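Local coordinates for SIS domain protein (Listeria monocytogenes str. 4b F2365, PDB 3FXA), which is of unconfirmed function but, as a SIS domain protein, is a putative sugar-phosphate isomerase that probably binds phosphorylated sugars, at residues L34-A42 with F167-M178; S66-A74 with M178-H189. One frame throughout, in Å; residues are numbered along the deposited sequence.

Contact 1: L34-A42 with F167-M178; sequences LVKTVEKIA and FDAVIVCLMTYM
Where V38 meets V170, helix 34-42 and helix 167-177 run in broadly the same N-to-C sense, their short axes 9.9 Å apart and crossing at -52°. The pair belongs to the α/β fold of the SIS domain, in which helices pack about a parallel β-sheet. No hydrogen bond spans the interface; it is held by apolar side chains. V38 lies in the middle of it. With CG1 anti to the backbone N (chi1 173°), one branch is set against helix 167-177 near its C-terminal end: V38 CG1 lies 3.7 Å from L174 CD2 and sits over one face of the Y177 ring, a CH-pi contact 4.2 Å from the centroid and 28° off the ring normal. Its other branch, CG2, passes alongside V170 CG1 in the opposite direction. L174 spreads its two methyls between neighbours on helix 34-42. CD1 meets I41 CG2 at 3.6 Å, the two side chains crossing at about a right angle, while CD2 touches A42 CB as well as V38. Nearer the start of the contact, T37 CG2 lies 4.1 Å from both V170 CG1 and F167 CE2. The hydroxyl of T37 goes instead to the backbone of its own helix, bonding to A33 O, so a buried polar atom is satisfied without the partner helix. The sheet side is close by: T37 also touches I123, I139 and F141, and F167 stacks on F141. The second subunit also packs on helix 167-177, with its W15 against A169 and its T14 against V172; C173 meets both V38 and N10 of that subunit. At the C-terminal end, M178 bends at chi3 to bring CE within 3.6 Å of A42 O, and A42 CB approaches Y177 CE1 to 3.4 Å.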
loop_
_atom_site.group_PDB
_atom_site.type_symbol
_atom_site.label_atom_id
_atom_site.label_comp_id
_atom_site.label_asym_id
_atom_site.label_seq_id
_atom_site.Cartn_x
_atom_site.Cartn_y
_atom_site.Cartn_z
ATOM N N LEU A 34 8.660 15.392 -23.336
ATOM C CA LEU A 34 7.284 15.743 -22.946
ATOM C C LEU A 34 6.266 15.287 -23.997
ATOM O O LEU A 34 5.262 14.611 -23.692
ATOM C CB LEU A 34 7.177 17.263 -22.708
ATOM C CG LEU A 34 7.906 17.780 -21.458
ATOM C CD1 LEU A 34 8.209 19.288 -21.502
ATOM C CD2 LEU A 34 7.105 17.470 -20.187
ATOM N N VAL A 35 6.550 15.611 -25.251
ATOM C CA VAL A 35 5.657 15.247 -26.351
ATOM C C VAL A 35 5.614 13.729 -26.579
ATOM O O VAL A 35 4.518 13.148 -26.685
ATOM C CB VAL A 35 6.037 15.999 -27.640
ATOM C CG1 VAL A 35 5.237 15.449 -28.832
ATOM C CG2 VAL A 35 5.809 17.520 -27.417
ATOM N N LYS A 36 6.797 13.103 -26.596
ATOM C CA LYS A 36 6.908 11.650 -26.800
ATOM C C LYS A 36 6.179 10.899 -25.691
ATOM O O LYS A 36 5.462 9.923 -25.964
ATOM C CB LYS A 36 8.360 11.166 -26.904
ATOM C CG LYS A 36 9.070 11.423 -28.226
ATOM C CD LYS A 36 10.262 10.446 -28.343
ATOM C CE LYS A 36 11.083 10.641 -29.608
ATOM N NZ LYS A 36 12.092 9.546 -29.767
ATOM N N THR A 37 6.290 11.397 -24.456
ATOM C CA THR A 37 5.607 10.772 -23.323
ATOM C C THR A 37 4.083 10.864 -23.473
ATOM O O THR A 37 3.388 9.883 -23.220
ATOM C CB THR A 37 6.123 11.365 -21.982
ATOM O OG1 THR A 37 7.549 11.147 -21.911
ATOM C CG2 THR A 37 5.437 10.762 -20.770
ATOM N N VAL A 38 3.558 12.033 -23.856
ATOM C CA VAL A 38 2.120 12.186 -24.102
ATOM C C VAL A 38 1.627 11.235 -25.201
ATOM O O VAL A 38 0.603 10.588 -25.034
ATOM C CB VAL A 38 1.742 13.640 -24.485
ATOM C CG1 VAL A 38 0.270 13.744 -24.917
ATOM C CG2 VAL A 38 2.108 14.603 -23.314
ATOM N N GLU A 39 2.351 11.189 -26.322
ATOM C CA GLU A 39 2.004 10.352 -27.481
ATOM C C GLU A 39 2.037 8.882 -27.122
ATOM O O GLU A 39 1.063 8.153 -27.360
ATOM C CB GLU A 39 2.968 10.617 -28.650
ATOM C CG GLU A 39 2.802 11.983 -29.287
ATOM C CD GLU A 39 3.849 12.307 -30.372
ATOM O OE1 GLU A 39 4.934 11.688 -30.421
ATOM O OE2 GLU A 39 3.587 13.215 -31.175
ATOM N N LYS A 40 3.144 8.480 -26.507
ATOM C CA LYS A 40 3.347 7.078 -26.105
ATOM C C LYS A 40 2.268 6.595 -25.131
ATOM O O LYS A 40 1.767 5.478 -25.289
ATOM C CB LYS A 40 4.729 6.879 -25.489
ATOM C CG LYS A 40 5.208 5.425 -25.438
ATOM C CD LYS A 40 5.692 4.957 -26.810
ATOM C CE LYS A 40 6.180 3.514 -26.789
ATOM N NZ LYS A 40 6.436 3.023 -28.171
ATOM N N ILE A 41 1.922 7.414 -24.130
ATOM C CA ILE A 41 0.900 7.047 -23.124
ATOM C C ILE A 41 -0.498 7.020 -23.746
ATOM O O ILE A 41 -1.275 6.115 -23.463
ATOM C CB ILE A 41 0.993 7.883 -21.827
ATOM C CG1 ILE A 41 2.321 7.585 -21.121
ATOM C CG2 ILE A 41 -0.213 7.644 -20.879
ATOM C CD1 ILE A 41 2.580 8.516 -19.903
ATOM N N ALA A 42 -0.793 7.964 -24.637
ATOM C CA ALA A 42 -2.057 7.955 -25.393
ATOM C C ALA A 42 -2.216 6.691 -26.257
ATOM O O ALA A 42 -3.301 6.149 -26.335
ATOM C CB ALA A 42 -2.159 9.182 -26.284
ATOM N N PHE A 167 4.414 15.311 -14.452
ATOM C CA PHE A 167 3.397 14.352 -14.903
ATOM C C PHE A 167 1.956 14.890 -14.786
ATOM O O PHE A 167 1.102 14.503 -15.587
ATOM C CB PHE A 167 3.624 12.949 -14.301
ATOM C CG PHE A 167 4.772 12.235 -14.941
ATOM C CD1 PHE A 167 6.059 12.433 -14.485
ATOM C CD2 PHE A 167 4.586 11.438 -16.077
ATOM C CE1 PHE A 167 7.165 11.790 -15.104
ATOM C CE2 PHE A 167 5.668 10.809 -16.710
ATOM C CZ PHE A 167 6.958 10.973 -16.228
ATOM N N ASP A 168 1.690 15.815 -13.859
ATOM C CA ASP A 168 0.367 16.461 -13.793
ATOM C C ASP A 168 0.090 17.115 -15.155
ATOM O O ASP A 168 -0.989 16.978 -15.682
ATOM C CB ASP A 168 0.282 17.519 -12.660
ATOM C CG ASP A 168 0.136 16.908 -11.274
ATOM O OD1 ASP A 168 -0.272 15.746 -11.160
ATOM O OD2 ASP A 168 0.411 17.618 -10.274
ATOM N N ALA A 169 1.107 17.775 -15.709
ATOM C CA ALA A 169 0.998 18.452 -17.016
ATOM C C ALA A 169 0.779 17.424 -18.122
ATOM O O ALA A 169 -0.095 17.598 -18.967
ATOM C CB ALA A 169 2.218 19.326 -17.297
ATOM N N VAL A 170 1.558 16.349 -18.101
ATOM C CA VAL A 170 1.375 15.259 -19.060
ATOM C C VAL A 170 -0.068 14.755 -19.001
ATOM O O VAL A 170 -0.756 14.658 -20.052
ATOM C CB VAL A 170 2.411 14.118 -18.818
ATOM C CG1 VAL A 170 2.061 12.831 -19.597
ATOM C CG2 VAL A 170 3.800 14.612 -19.125
ATOM N N ILE A 171 -0.558 14.508 -17.783
ATOM C CA ILE A 171 -1.893 13.972 -17.566
ATOM C C ILE A 171 -3.027 14.896 -17.994
ATOM O O ILE A 171 -3.966 14.468 -18.674
ATOM C CB ILE A 171 -2.007 13.452 -16.097
ATOM C CG1 ILE A 171 -1.152 12.194 -15.959
ATOM C CG2 ILE A 171 -3.437 13.189 -15.695
ATOM C CD1 ILE A 171 -0.950 11.763 -14.530
ATOM N N VAL A 172 -2.929 16.167 -17.610
ATOM C CA VAL A 172 -3.904 17.182 -18.000
ATOM C C VAL A 172 -3.907 17.294 -19.533
ATOM O O VAL A 172 -4.984 17.317 -20.138
ATOM C CB VAL A 172 -3.616 18.540 -17.346
ATOM C CG1 VAL A 172 -4.496 19.629 -17.946
ATOM C CG2 VAL A 172 -3.841 18.480 -15.828
ATOM N N CYS A 173 -2.712 17.326 -20.137
ATOM C CA CYS A 173 -2.576 17.358 -21.602
ATOM C C CYS A 173 -3.264 16.156 -22.257
ATOM O O CYS A 173 -3.992 16.334 -23.254
ATOM C CB CYS A 173 -1.135 17.467 -22.041
ATOM S SG CYS A 173 -1.045 17.801 -23.785
ATOM N N LEU A 174 -3.084 14.970 -21.674
ATOM C CA LEU A 174 -3.772 13.740 -22.152
ATOM C C LEU A 174 -5.308 13.821 -22.189
ATOM O O LEU A 174 -5.927 13.262 -23.100
ATOM C CB LEU A 174 -3.302 12.483 -21.354
ATOM C CG LEU A 174 -1.884 12.018 -21.726
ATOM C CD1 LEU A 174 -1.323 11.059 -20.649
ATOM C CD2 LEU A 174 -1.861 11.354 -23.123
HETATM N N MSE A 175 -5.930 14.542 -21.254
HETATM C CA MSE A 175 -7.402 14.647 -21.211
HETATM C C MSE A 175 -7.931 15.278 -22.498
HETATM O O MSE A 175 -8.892 14.792 -23.102
HETATM C CB MSE A 175 -7.855 15.433 -19.996
HETATM C CG MSE A 175 -7.570 14.712 -18.682
HETATM SE SE MSE A 175 -7.834 15.823 -17.104
HETATM C CE MSE A 175 -9.730 16.032 -17.175
ATOM N N THR A 176 -7.238 16.326 -22.929
ATOM C CA THR A 176 -7.562 17.010 -24.197
ATOM C C THR A 176 -7.109 16.165 -25.401
ATOM O O THR A 176 -7.891 15.989 -26.359
ATOM C CB THR A 176 -6.976 18.445 -24.239
ATOM O OG1 THR A 176 -7.585 19.231 -23.202
ATOM C CG2 THR A 176 -7.267 19.099 -25.600
ATOM N N TYR A 177 -5.878 15.631 -25.356
ATOM C CA TYR A 177 -5.285 14.818 -26.439
ATOM C C TYR A 177 -6.160 13.624 -26.793
ATOM O O TYR A 177 -6.325 13.311 -27.960
ATOM C CB TYR A 177 -3.880 14.300 -26.041
ATOM C CG TYR A 177 -3.083 13.650 -27.151
ATOM C CD1 TYR A 177 -3.298 12.314 -27.507
ATOM C CD2 TYR A 177 -2.082 14.352 -27.828
ATOM C CE1 TYR A 177 -2.556 11.710 -28.530
ATOM C CE2 TYR A 177 -1.340 13.755 -28.852
ATOM C CZ TYR A 177 -1.585 12.436 -29.202
ATOM O OH TYR A 177 -0.846 11.888 -30.214
HETATM N N MSE A 178 -6.692 12.963 -25.771
HETATM C CA MSE A 178 -7.509 11.743 -25.947
HETATM C C MSE A 178 -9.022 11.976 -25.949
HETATM O O MSE A 178 -9.782 10.988 -26.018
HETATM C CB MSE A 178 -7.168 10.756 -24.830
HETATM C CG MSE A 178 -5.684 10.428 -24.730
HETATM SE SE MSE A 178 -5.424 9.048 -23.416
HETATM C CE MSE A 178 -6.037 7.488 -24.436
#

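Contact 2: S66-A74 with M178-H189; sequences SFNCIERPA and MNYTKEQFSVIH
A Schellman motif closes helix 55-69 at the surface where subunits meet, and the C-terminal segment 178-189 folds over it. E71, at positive phi, is the C-prime residue; R72 N returns to F67 O, and E71 N to N68 O. Y180 lies against this turn. Its CG stands anti to the backbone N (chi1 -178°), which carries the ring inward until I70 CA sits over one face, a CH-pi contact 4.0 Å from the centroid, while E71 CG comes to the ring edge. Y180 OH is 2.6 Å from C69 O. I188 adds CD1, 3.3 Å from both N68 O and C69 O, so the methyl covers the carbonyls of the final helical turn.

In this SIS domain the chain beyond helix 157-177 starts short helix 182-188 with a capping box: T181 OG1 accepts from Q184 N, and T181 N donates to Q184 OE1. A water bridges the helix to E71, donating to both E71 OE2 and Q184 O. The carboxylate of E71 also forms a salt bridge with K118 of the third subunit and accepts from Q91 of that subunit, which should help stabilise its negative charge.

In the conformer of R72 modelled here, M178 CE lies over one face of the guanidinium, whose NH2 bonds to I41 O, offset toward its rim and 3.5 Å from R72 NH1. A 1,2-ethanediol, probably from the crystallisation liquor, lies about 3 Å from the H189 side chain. F185 CZ lies over the centre of the H189 ring, and C69 SG approaches that ring at its edge, 3.8 Å from CE1.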
loop_
_atom_site.group_PDB
_atom_site.type_symbol
_atom_site.label_atom_id
_atom_site.label_comp_id
_atom_site.label_asym_id
_atom_site.label_seq_id
_atom_site.Cartn_x
_atom_site.Cartn_y
_atom_site.Cartn_z
ATOM N N SER A 66 -3.426 9.486 -10.658
ATOM C CA SER A 66 -3.876 10.407 -11.696
ATOM C C SER A 66 -4.013 9.790 -13.087
ATOM O O SER A 66 -4.943 10.159 -13.818
ATOM C CB SER A 66 -3.058 11.710 -11.675
ATOM O OG SER A 66 -3.267 12.362 -10.426
ATOM N N PHE A 67 -3.153 8.831 -13.427
ATOM C CA PHE A 67 -3.269 8.112 -14.713
ATOM C C PHE A 67 -4.585 7.326 -14.695
ATOM O O PHE A 67 -5.386 7.410 -15.644
ATOM C CB PHE A 67 -2.070 7.181 -14.988
ATOM C CG PHE A 67 -0.866 7.863 -15.519
ATOM C CD1 PHE A 67 -0.957 8.679 -16.673
ATOM C CD2 PHE A 67 0.405 7.615 -14.986
ATOM C CE1 PHE A 67 0.201 9.279 -17.216
ATOM C CE2 PHE A 67 1.546 8.219 -15.541
ATOM C CZ PHE A 67 1.445 9.039 -16.632
ATOM N N ASN A 68 -4.852 6.606 -13.611
ATOM C CA ASN A 68 -6.132 5.893 -13.469
ATOM C C ASN A 68 -7.338 6.803 -13.586
ATOM O O ASN A 68 -8.304 6.465 -14.267
ATOM C CB ASN A 68 -6.198 5.038 -12.206
ATOM C CG ASN A 68 -5.326 3.815 -12.304
ATOM O OD1 ASN A 68 -5.410 3.070 -13.282
ATOM N ND2 ASN A 68 -4.519 3.562 -11.286
ATOM N N CYS A 69 -7.254 7.995 -12.996
ATOM C CA CYS A 69 -8.335 8.958 -13.081
ATOM C C CYS A 69 -8.725 9.359 -14.505
ATOM O O CYS A 69 -9.888 9.691 -14.733
ATOM C CB CYS A 69 -8.008 10.214 -12.271
ATOM S SG CYS A 69 -7.988 9.975 -10.530
ATOM N N ILE A 70 -7.756 9.304 -15.440
ATOM C CA ILE A 70 -7.992 9.654 -16.837
ATOM C C ILE A 70 -8.053 8.421 -17.756
ATOM O O ILE A 70 -7.748 8.493 -18.955
ATOM C CB ILE A 70 -7.004 10.709 -17.367
ATOM C CG1 ILE A 70 -5.569 10.200 -17.458
ATOM C CG2 ILE A 70 -7.092 11.961 -16.513
ATOM C CD1 ILE A 70 -4.786 10.838 -18.638
ATOM N N GLU A 71 -8.471 7.283 -17.190
ATOM C CA GLU A 71 -8.619 6.037 -17.950
ATOM C C GLU A 71 -7.335 5.552 -18.638
ATOM O O GLU A 71 -7.383 5.103 -19.792
ATOM C CB GLU A 71 -9.825 6.134 -18.903
ATOM C CG GLU A 71 -11.146 5.954 -18.209
ATOM C CD GLU A 71 -11.435 4.491 -17.836
ATOM O OE1 GLU A 71 -10.953 3.560 -18.549
ATOM O OE2 GLU A 71 -12.170 4.279 -16.855
ATOM N N ARG A 72 -6.202 5.750 -17.957
ATOM C CA ARG A 72 -4.907 5.220 -18.373
ATOM C C ARG A 72 -4.513 4.264 -17.244
ATOM O O ARG A 72 -3.895 4.686 -16.244
ATOM C CB ARG A 72 -3.848 6.306 -18.608
ATOM C CG ARG A 72 -4.222 7.289 -19.722
ATOM C CD ARG A 72 -4.847 6.534 -20.864
ATOM N NE ARG A 72 -3.934 5.891 -21.775
ATOM C CZ ARG A 72 -4.312 4.935 -22.622
ATOM N NH1 ARG A 72 -5.567 4.502 -22.637
ATOM N NH2 ARG A 72 -3.431 4.398 -23.433
ATOM N N PRO A 73 -4.909 2.953 -17.356
ATOM C CA PRO A 73 -4.578 1.999 -16.284
ATOM C C PRO A 73 -3.126 2.086 -15.854
ATOM O O PRO A 73 -2.229 2.148 -16.716
ATOM C CB PRO A 73 -4.837 0.634 -16.905
ATOM C CG PRO A 73 -5.520 0.853 -18.152
ATOM C CD PRO A 73 -5.673 2.286 -18.430
ATOM N N ALA A 74 -2.929 2.103 -14.540
ATOM C CA ALA A 74 -1.617 2.252 -13.929
ATOM C C ALA A 74 -1.555 1.500 -12.613
ATOM O O ALA A 74 -2.568 1.330 -11.943
ATOM C CB ALA A 74 -1.331 3.698 -13.718
HETATM N N MSE A 178 -6.692 12.963 -25.771
HETATM C CA MSE A 178 -7.509 11.743 -25.947
HETATM C C MSE A 178 -9.022 11.976 -25.949
HETATM O O MSE A 178 -9.782 10.988 -26.018
HETATM C CB MSE A 178 -7.168 10.756 -24.830
HETATM C CG MSE A 178 -5.684 10.428 -24.730
HETATM SE SE MSE A 178 -5.424 9.048 -23.416
HETATM C CE MSE A 178 -6.037 7.488 -24.436
ATOM N N ASN A 179 -9.467 13.238 -25.859
ATOM C CA ASN A 179 -10.900 13.597 -25.836
ATOM C C ASN A 179 -11.618 12.891 -24.675
ATOM O O ASN A 179 -12.680 12.295 -24.849
ATOM C CB ASN A 179 -11.559 13.298 -27.202
ATOM C CG ASN A 179 -10.880 14.019 -28.357
ATOM O OD1 ASN A 179 -10.452 13.394 -29.330
ATOM N ND2 ASN A 179 -10.777 15.336 -28.253
ATOM N N TYR A 180 -10.984 12.934 -23.496
ATOM C CA TYR A 180 -11.509 12.333 -22.276
ATOM C C TYR A 180 -12.781 13.089 -21.882
ATOM O O TYR A 180 -12.817 14.324 -22.011
ATOM C CB TYR A 180 -10.434 12.368 -21.164
ATOM C CG TYR A 180 -10.850 11.730 -19.861
ATOM C CD1 TYR A 180 -11.102 10.361 -19.797
ATOM C CD2 TYR A 180 -10.928 12.468 -18.681
ATOM C CE1 TYR A 180 -11.476 9.752 -18.601
ATOM C CE2 TYR A 180 -11.295 11.864 -17.462
ATOM C CZ TYR A 180 -11.571 10.495 -17.446
ATOM O OH TYR A 180 -11.934 9.836 -16.286
ATOM N N THR A 181 -13.830 12.366 -21.466
ATOM C CA THR A 181 -15.140 12.973 -21.159
ATOM C C THR A 181 -15.507 12.956 -19.693
ATOM O O THR A 181 -14.973 12.152 -18.903
ATOM C CB THR A 181 -16.308 12.258 -21.899
ATOM O OG1 THR A 181 -16.511 10.940 -21.369
ATOM C CG2 THR A 181 -16.033 12.184 -23.387
ATOM N N LYS A 182 -16.450 13.833 -19.344
ATOM C CA LYS A 182 -17.018 13.905 -17.986
ATOM C C LYS A 182 -17.764 12.602 -17.684
ATOM O O LYS A 182 -17.813 12.161 -16.532
ATOM C CB LYS A 182 -18.004 15.082 -17.848
ATOM C CG LYS A 182 -17.377 16.475 -17.973
ATOM C CD LYS A 182 -18.443 17.580 -17.970
ATOM C CE LYS A 182 -17.840 18.967 -18.182
ATOM N NZ LYS A 182 -16.977 19.404 -17.055
ATOM N N GLU A 183 -18.351 11.999 -18.722
ATOM C CA GLU A 183 -19.090 10.736 -18.586
ATOM C C GLU A 183 -18.151 9.600 -18.147
ATOM O O GLU A 183 -18.510 8.815 -17.254
ATOM C CB GLU A 183 -19.863 10.390 -19.874
ATOM C CG GLU A 183 -21.124 11.255 -20.136
ATOM C CD GLU A 183 -20.876 12.734 -20.525
ATOM O OE1 GLU A 183 -19.754 13.114 -20.947
ATOM O OE2 GLU A 183 -21.836 13.533 -20.416
ATOM N N GLN A 184 -16.976 9.516 -18.772
ATOM C CA GLN A 184 -15.929 8.558 -18.372
ATOM C C GLN A 184 -15.483 8.826 -16.938
ATOM O O GLN A 184 -15.328 7.886 -16.168
ATOM C CB GLN A 184 -14.698 8.647 -19.262
ATOM C CG GLN A 184 -14.829 8.077 -20.629
ATOM C CD GLN A 184 -13.609 8.415 -21.445
ATOM O OE1 GLN A 184 -13.448 9.552 -21.882
ATOM N NE2 GLN A 184 -12.733 7.445 -21.635
ATOM N N PHE A 185 -15.230 10.095 -16.607
ATOM C CA PHE A 185 -14.879 10.513 -15.234
ATOM C C PHE A 185 -15.936 10.055 -14.223
ATOM O O PHE A 185 -15.595 9.489 -13.179
ATOM C CB PHE A 185 -14.723 12.038 -15.146
ATOM C CG PHE A 185 -14.141 12.527 -13.845
ATOM C CD1 PHE A 185 -14.963 12.799 -12.743
ATOM C CD2 PHE A 185 -12.770 12.761 -13.732
ATOM C CE1 PHE A 185 -14.407 13.257 -11.533
ATOM C CE2 PHE A 185 -12.221 13.237 -12.546
ATOM C CZ PHE A 185 -13.043 13.475 -11.444
ATOM N N SER A 186 -17.209 10.241 -14.552
ATOM C CA SER A 186 -18.307 9.907 -13.637
ATOM C C SER A 186 -18.401 8.411 -13.279
ATOM O O SER A 186 -18.758 8.086 -12.147
ATOM C CB SER A 186 -19.658 10.398 -14.181
ATOM O OG SER A 186 -20.061 9.642 -15.311
ATOM N N VAL A 187 -18.057 7.538 -14.229
ATOM C CA VAL A 187 -18.084 6.076 -14.031
ATOM C C VAL A 187 -17.094 5.652 -12.959
ATOM O O VAL A 187 -17.452 4.839 -12.086
ATOM C CB VAL A 187 -17.797 5.301 -15.337
ATOM C CG1 VAL A 187 -17.600 3.794 -15.055
ATOM C CG2 VAL A 187 -18.952 5.494 -16.322
ATOM N N ILE A 188 -15.877 6.195 -13.049
ATOM C CA ILE A 188 -14.762 5.876 -12.113
ATOM C C ILE A 188 -14.688 6.800 -10.865
ATOM O O ILE A 188 -13.830 6.606 -10.003
ATOM C CB ILE A 188 -13.396 5.716 -12.862
ATOM C CG1 ILE A 188 -12.921 7.009 -13.531
ATOM C CG2 ILE A 188 -13.496 4.616 -13.934
ATOM C CD1 ILE A 188 -11.516 6.943 -14.016
ATOM N N HIS A 189 -15.600 7.773 -10.738
ATOM C CA HIS A 189 -15.680 8.637 -9.551
ATOM C C HIS A 189 -17.114 8.604 -8.960
ATOM O O HIS A 189 -17.718 9.668 -8.755
ATOM C CB HIS A 189 -15.223 10.082 -9.876
ATOM C CG HIS A 189 -13.791 10.209 -10.304
ATOM N ND1 HIS A 189 -12.801 10.639 -9.449
ATOM C CD2 HIS A 189 -13.185 10.028 -11.503
ATOM C CE1 HIS A 189 -11.654 10.712 -10.101
ATOM N NE2 HIS A 189 -11.857 10.336 -11.350
HETATM O O HOH W 1 -14.480 5.583 -17.256
#

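From the N terminus, the chain passes through helix 31-43, the first side of contact 1, and then helix 55-69 and its closing turn, the first side of contact 2. After all five strands of the parallel sheet, helix 157-177 returns to 34-42 and closes a loop of 124 residues. The chain runs directly on through M178, which both contacts share, to close the second loop, of 103 residues, against 66-74. The segments alternate, so the loops cross. Probable hydrogen bonds, R72 NH2 to I41 O and Y180 N to M175 O, join the contacts. Together they tie two early helices to the C-terminal part of the chain.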